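Local coordinates for TRAP dicarboxylate transporter-DctP subunit (Rhodobacter sphaeroides, PDB 4PE3), which probably binds an organic acid or related solute in the periplasm and delivers it to a TRAP transporter, at residues L48-L59 against I263-Q274. Sequence-based numbering, arbitrary orientation.
Sequences LQHVFADKVKEL and ITEAQKIFQQTQ
Knobs-into-holes packing of two near-antiparallel helices is exemplified by F52, A266 and F270, which interlock where helix 44-59 meets helix 257-291. The segment axes run 150° apart and approach to 8.0 Å. F52 enters a hole among I263, A266, Q267 and F270; with CG anti to the backbone N (chi1 174°), the ring turns its edge to the opposing backbone, CD1 3.7 Å from Q267 N and CE1 3.9 Å from I263 O. F270 answers among L48, Q49, V51 and F52, its CD1 3.4 Å from L48 O. CA atoms come to 5.0 Å at F52-F270 and at K55-A266, the latter consistent with the small A266 side chain. A266 CB sits a tight 3.4 Å from V56 CG2, and the same methyl lies over one face of the F52 ring, offset toward its rim. L59 CD2 packs against A266 N (3.6 Å) and the E265 chain. No direct hydrogen bond joins the segments, but one water accepts from Q49 NE2 and Q274 NE2; Q49 OE1 is also hydrogen-bonded to S37 OG and Q274 NE2 to N45 OD1. Beneath lies the five-stranded sheet: F52 and F270 rest on V245 of strand 243-248, and Q267 NE2 donates a hydrogen bond to V149 O of strand 144-150.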
loop_
_atom_site.group_PDB
_atom_site.type_symbol
_atom_site.label_atom_id
_atom_site.label_comp_id
_atom_site.label_asym_id
_atom_site.label_seq_id
_atom_site.Cartn_x
_atom_site.Cartn_y
_atom_site.Cartn_z
ATOM N N LEU A 48 -13.387 0.432 8.125
ATOM C CA LEU A 48 -13.306 -0.856 7.448
ATOM C C LEU A 48 -12.602 -1.894 8.319
ATOM O O LEU A 48 -12.907 -3.095 8.237
ATOM C CB LEU A 48 -12.615 -0.717 6.081
ATOM C CG LEU A 48 -13.489 -0.134 4.954
ATOM C CD1 LEU A 48 -12.655 0.404 3.768
ATOM C CD2 LEU A 48 -14.467 -1.161 4.471
ATOM N N GLN A 49 -11.675 -1.436 9.149
ATOM C CA GLN A 49 -10.954 -2.353 10.029
ATOM C C GLN A 49 -11.863 -2.995 11.076
ATOM O O GLN A 49 -11.530 -4.054 11.617
ATOM C CB GLN A 49 -9.765 -1.636 10.668
ATOM C CG GLN A 49 -8.673 -1.346 9.669
ATOM C CD GLN A 49 -7.696 -0.309 10.131
ATOM O OE1 GLN A 49 -7.660 0.048 11.301
ATOM N NE2 GLN A 49 -6.905 0.208 9.212
ATOM N N HIS A 50 -13.023 -2.394 11.357
ATOM C CA HIS A 50 -13.982 -3.047 12.245
ATOM C C HIS A 50 -14.358 -4.438 11.694
ATOM O O HIS A 50 -14.756 -5.319 12.453
ATOM C CB HIS A 50 -15.300 -2.294 12.381
ATOM C CG HIS A 50 -15.250 -1.021 13.169
ATOM N ND1 HIS A 50 -14.805 -0.924 14.474
ATOM C CD2 HIS A 50 -15.727 0.201 12.849
ATOM C CE1 HIS A 50 -14.985 0.319 14.907
ATOM N NE2 HIS A 50 -15.528 1.025 13.930
ATOM N N VAL A 51 -14.299 -4.616 10.378
ATOM C CA VAL A 51 -14.632 -5.919 9.779
ATOM C C VAL A 51 -13.732 -7.022 10.329
ATOM O O VAL A 51 -14.197 -8.119 10.592
ATOM C CB VAL A 51 -14.602 -5.865 8.240
ATOM C CG1 VAL A 51 -14.869 -7.230 7.628
ATOM C CG2 VAL A 51 -15.633 -4.860 7.747
ATOM N N PHE A 52 -12.455 -6.715 10.527
ATOM C CA PHE A 52 -11.548 -7.711 11.096
ATOM C C PHE A 52 -12.009 -8.110 12.482
ATOM O O PHE A 52 -12.202 -9.298 12.767
ATOM C CB PHE A 52 -10.122 -7.181 11.144
ATOM C CG PHE A 52 -9.158 -8.088 11.852
ATOM C CD1 PHE A 52 -8.952 -9.398 11.420
ATOM C CD2 PHE A 52 -8.441 -7.622 12.937
ATOM C CE1 PHE A 52 -8.039 -10.232 12.082
ATOM C CE2 PHE A 52 -7.521 -8.454 13.592
ATOM C CZ PHE A 52 -7.326 -9.739 13.164
ATOM N N ALA A 53 -12.215 -7.126 13.341
ATOM C CA ALA A 53 -12.651 -7.428 14.691
ATOM C C ALA A 53 -13.978 -8.189 14.695
ATOM O O ALA A 53 -14.131 -9.189 15.402
ATOM C CB ALA A 53 -12.772 -6.147 15.516
ATOM N N ASP A 54 -14.937 -7.732 13.900
ATOM C CA ASP A 54 -16.272 -8.335 13.886
ATOM C C ASP A 54 -16.257 -9.778 13.381
ATOM O O ASP A 54 -16.983 -10.641 13.898
ATOM C CB ASP A 54 -17.240 -7.483 13.044
ATOM C CG ASP A 54 -17.585 -6.159 13.716
ATOM O OD1 ASP A 54 -17.417 -6.062 14.950
ATOM O OD2 ASP A 54 -18.026 -5.217 13.024
ATOM N N LYS A 55 -15.422 -10.051 12.383
ATOM C CA LYS A 55 -15.367 -11.386 11.805
ATOM C C LYS A 55 -14.603 -12.347 12.704
ATOM O O LYS A 55 -14.888 -13.542 12.708
ATOM C CB LYS A 55 -14.774 -11.342 10.398
ATOM C CG LYS A 55 -15.680 -10.667 9.378
ATOM C CD LYS A 55 -17.017 -11.387 9.278
ATOM C CE LYS A 55 -18.002 -10.625 8.420
ATOM N NZ LYS A 55 -19.303 -11.342 8.376
ATOM N N VAL A 56 -13.640 -11.838 13.467
ATOM C CA VAL A 56 -12.950 -12.697 14.434
ATOM C C VAL A 56 -13.973 -13.182 15.453
ATOM O O VAL A 56 -14.052 -14.369 15.743
ATOM C CB VAL A 56 -11.772 -11.974 15.124
ATOM C CG1 VAL A 56 -11.257 -12.777 16.311
ATOM C CG2 VAL A 56 -10.645 -11.708 14.130
ATOM N N LYS A 57 -14.792 -12.272 15.958
ATOM C CA LYS A 57 -15.797 -12.652 16.949
ATOM C C LYS A 57 -16.829 -13.612 16.358
ATOM O O LYS A 57 -17.204 -14.592 16.993
ATOM C CB LYS A 57 -16.485 -11.407 17.494
ATOM C CG LYS A 57 -17.569 -11.697 18.519
ATOM C CD LYS A 57 -18.235 -10.404 18.952
ATOM C CE LYS A 57 -18.072 -10.150 20.436
ATOM N NZ LYS A 57 -18.951 -11.037 21.240
ATOM N N GLU A 58 -17.283 -13.335 15.141
ATOM C CA GLU A 58 -18.280 -14.180 14.493
ATOM C C GLU A 58 -17.761 -15.589 14.209
ATOM O O GLU A 58 -18.416 -16.580 14.541
ATOM C CB GLU A 58 -18.757 -13.534 13.187
ATOM C CG GLU A 58 -19.885 -12.532 13.367
ATOM C CD GLU A 58 -20.160 -11.725 12.109
ATOM O OE1 GLU A 58 -19.640 -12.094 11.034
ATOM O OE2 GLU A 58 -20.897 -10.720 12.200
ATOM N N LEU A 59 -16.582 -15.675 13.603
ATOM C CA LEU A 59 -16.040 -16.943 13.144
ATOM C C LEU A 59 -15.682 -17.840 14.314
ATOM O O LEU A 59 -15.772 -19.063 14.206
ATOM C CB LEU A 59 -14.813 -16.713 12.247
ATOM C CG LEU A 59 -15.094 -16.420 10.765
ATOM C CD1 LEU A 59 -16.171 -15.380 10.601
ATOM C CD2 LEU A 59 -13.821 -15.987 10.039
ATOM N N ILE A 263 -8.907 -16.669 12.673
ATOM C CA ILE A 263 -8.366 -15.303 12.666
ATOM C C ILE A 263 -7.771 -14.958 11.298
ATOM O O ILE A 263 -7.982 -13.855 10.776
ATOM C CB ILE A 263 -7.306 -15.111 13.768
ATOM C CG1 ILE A 263 -7.965 -15.240 15.149
ATOM C CG2 ILE A 263 -6.588 -13.757 13.624
ATOM C CD1 ILE A 263 -6.972 -15.353 16.283
ATOM N N THR A 264 -7.058 -15.889 10.681
ATOM C CA THR A 264 -6.535 -15.649 9.341
ATOM C C THR A 264 -7.700 -15.450 8.376
ATOM O O THR A 264 -7.658 -14.581 7.500
ATOM C CB THR A 264 -5.645 -16.831 8.910
ATOM O OG1 THR A 264 -4.487 -16.873 9.754
ATOM C CG2 THR A 264 -5.209 -16.681 7.490
ATOM N N GLU A 265 -8.762 -16.222 8.556
ATOM C CA GLU A 265 -9.937 -16.114 7.703
ATOM C C GLU A 265 -10.598 -14.743 7.877
ATOM O O GLU A 265 -10.954 -14.088 6.893
ATOM C CB GLU A 265 -10.927 -17.227 8.040
ATOM C CG GLU A 265 -12.110 -17.332 7.093
ATOM C CD GLU A 265 -13.049 -18.481 7.439
ATOM O OE1 GLU A 265 -14.140 -18.541 6.831
ATOM O OE2 GLU A 265 -12.703 -19.322 8.309
ATOM N N ALA A 266 -10.756 -14.311 9.130
ATOM C CA ALA A 266 -11.324 -12.995 9.422
ATOM C C ALA A 266 -10.520 -11.892 8.750
ATOM O O ALA A 266 -11.076 -10.938 8.200
ATOM C CB ALA A 266 -11.392 -12.760 10.939
ATOM N N GLN A 267 -9.204 -12.017 8.816
ATOM C CA GLN A 267 -8.311 -11.036 8.206
ATOM C C GLN A 267 -8.518 -10.984 6.705
ATOM O O GLN A 267 -8.535 -9.898 6.121
ATOM C CB GLN A 267 -6.845 -11.365 8.554
ATOM C CG GLN A 267 -5.877 -10.208 8.281
ATOM C CD GLN A 267 -5.573 -10.028 6.807
ATOM O OE1 GLN A 267 -5.518 -10.986 6.048
ATOM N NE2 GLN A 267 -5.401 -8.785 6.399
ATOM N N LYS A 268 -8.647 -12.153 6.082
ATOM C CA LYS A 268 -8.868 -12.248 4.639
ATOM C C LYS A 268 -10.191 -11.576 4.269
ATOM O O LYS A 268 -10.297 -10.894 3.248
ATOM C CB LYS A 268 -8.884 -13.710 4.204
ATOM C CG LYS A 268 -9.054 -13.939 2.721
ATOM C CD LYS A 268 -7.852 -13.419 1.947
ATOM C CE LYS A 268 -8.009 -13.675 0.468
ATOM N NZ LYS A 268 -6.872 -13.112 -0.283
ATOM N N ILE A 269 -11.206 -11.761 5.103
ATOM C CA ILE A 269 -12.498 -11.134 4.849
ATOM C C ILE A 269 -12.379 -9.611 4.946
ATOM O O ILE A 269 -12.887 -8.885 4.089
ATOM C CB ILE A 269 -13.582 -11.652 5.806
ATOM C CG1 ILE A 269 -13.897 -13.111 5.502
ATOM C CG2 ILE A 269 -14.853 -10.809 5.685
ATOM C CD1 ILE A 269 -14.662 -13.800 6.634
ATOM N N PHE A 270 -11.699 -9.120 5.975
ATOM C CA PHE A 270 -11.436 -7.695 6.097
ATOM C C PHE A 270 -10.698 -7.185 4.848
ATOM O O PHE A 270 -11.090 -6.183 4.244
ATOM C CB PHE A 270 -10.640 -7.404 7.386
ATOM C CG PHE A 270 -9.766 -6.186 7.315
ATOM C CD1 PHE A 270 -10.301 -4.923 7.096
ATOM C CD2 PHE A 270 -8.401 -6.303 7.470
ATOM C CE1 PHE A 270 -9.490 -3.823 7.033
ATOM C CE2 PHE A 270 -7.582 -5.197 7.401
ATOM C CZ PHE A 270 -8.117 -3.955 7.167
ATOM N N GLN A 271 -9.635 -7.898 4.471
ATOM C CA GLN A 271 -8.831 -7.503 3.327
ATOM C C GLN A 271 -9.705 -7.352 2.080
ATOM O O GLN A 271 -9.623 -6.344 1.367
ATOM C CB GLN A 271 -7.740 -8.545 3.112
ATOM C CG GLN A 271 -6.959 -8.420 1.823
ATOM C CD GLN A 271 -6.403 -9.746 1.403
ATOM O OE1 GLN A 271 -6.964 -10.408 0.548
ATOM N NE2 GLN A 271 -5.326 -10.167 2.046
ATOM N N GLN A 272 -10.525 -8.354 1.803
ATOM C CA GLN A 272 -11.343 -8.354 0.593
ATOM C C GLN A 272 -12.442 -7.293 0.628
ATOM O O GLN A 272 -12.742 -6.653 -0.378
ATOM C CB GLN A 272 -11.925 -9.746 0.362
ATOM C CG GLN A 272 -10.861 -10.774 -0.030
ATOM C CD GLN A 272 -10.282 -10.472 -1.400
ATOM O OE1 GLN A 272 -11.023 -10.379 -2.380
ATOM N NE2 GLN A 272 -8.964 -10.253 -1.467
ATOM N N THR A 273 -13.041 -7.101 1.794
ATOM C CA THR A 273 -14.081 -6.085 1.943
ATOM C C THR A 273 -13.484 -4.706 1.699
ATOM O O THR A 273 -14.108 -3.852 1.049
ATOM C CB THR A 273 -14.716 -6.139 3.345
ATOM O OG1 THR A 273 -15.280 -7.440 3.542
ATOM C CG2 THR A 273 -15.792 -5.059 3.522
ATOM N N GLN A 274 -12.295 -4.468 2.231
ATOM C CA GLN A 274 -11.602 -3.211 2.038
ATOM C C GLN A 274 -11.273 -2.991 0.552
ATOM O O GLN A 274 -11.579 -1.948 -0.008
ATOM C CB GLN A 274 -10.339 -3.133 2.883
ATOM C CG GLN A 274 -9.505 -1.880 2.653
ATOM C CD GLN A 274 -8.498 -1.643 3.750
ATOM O OE1 GLN A 274 -7.727 -2.528 4.082
ATOM N NE2 GLN A 274 -8.490 -0.436 4.308
HETATM O O HOH W 1 -6.275 -0.176 6.353
#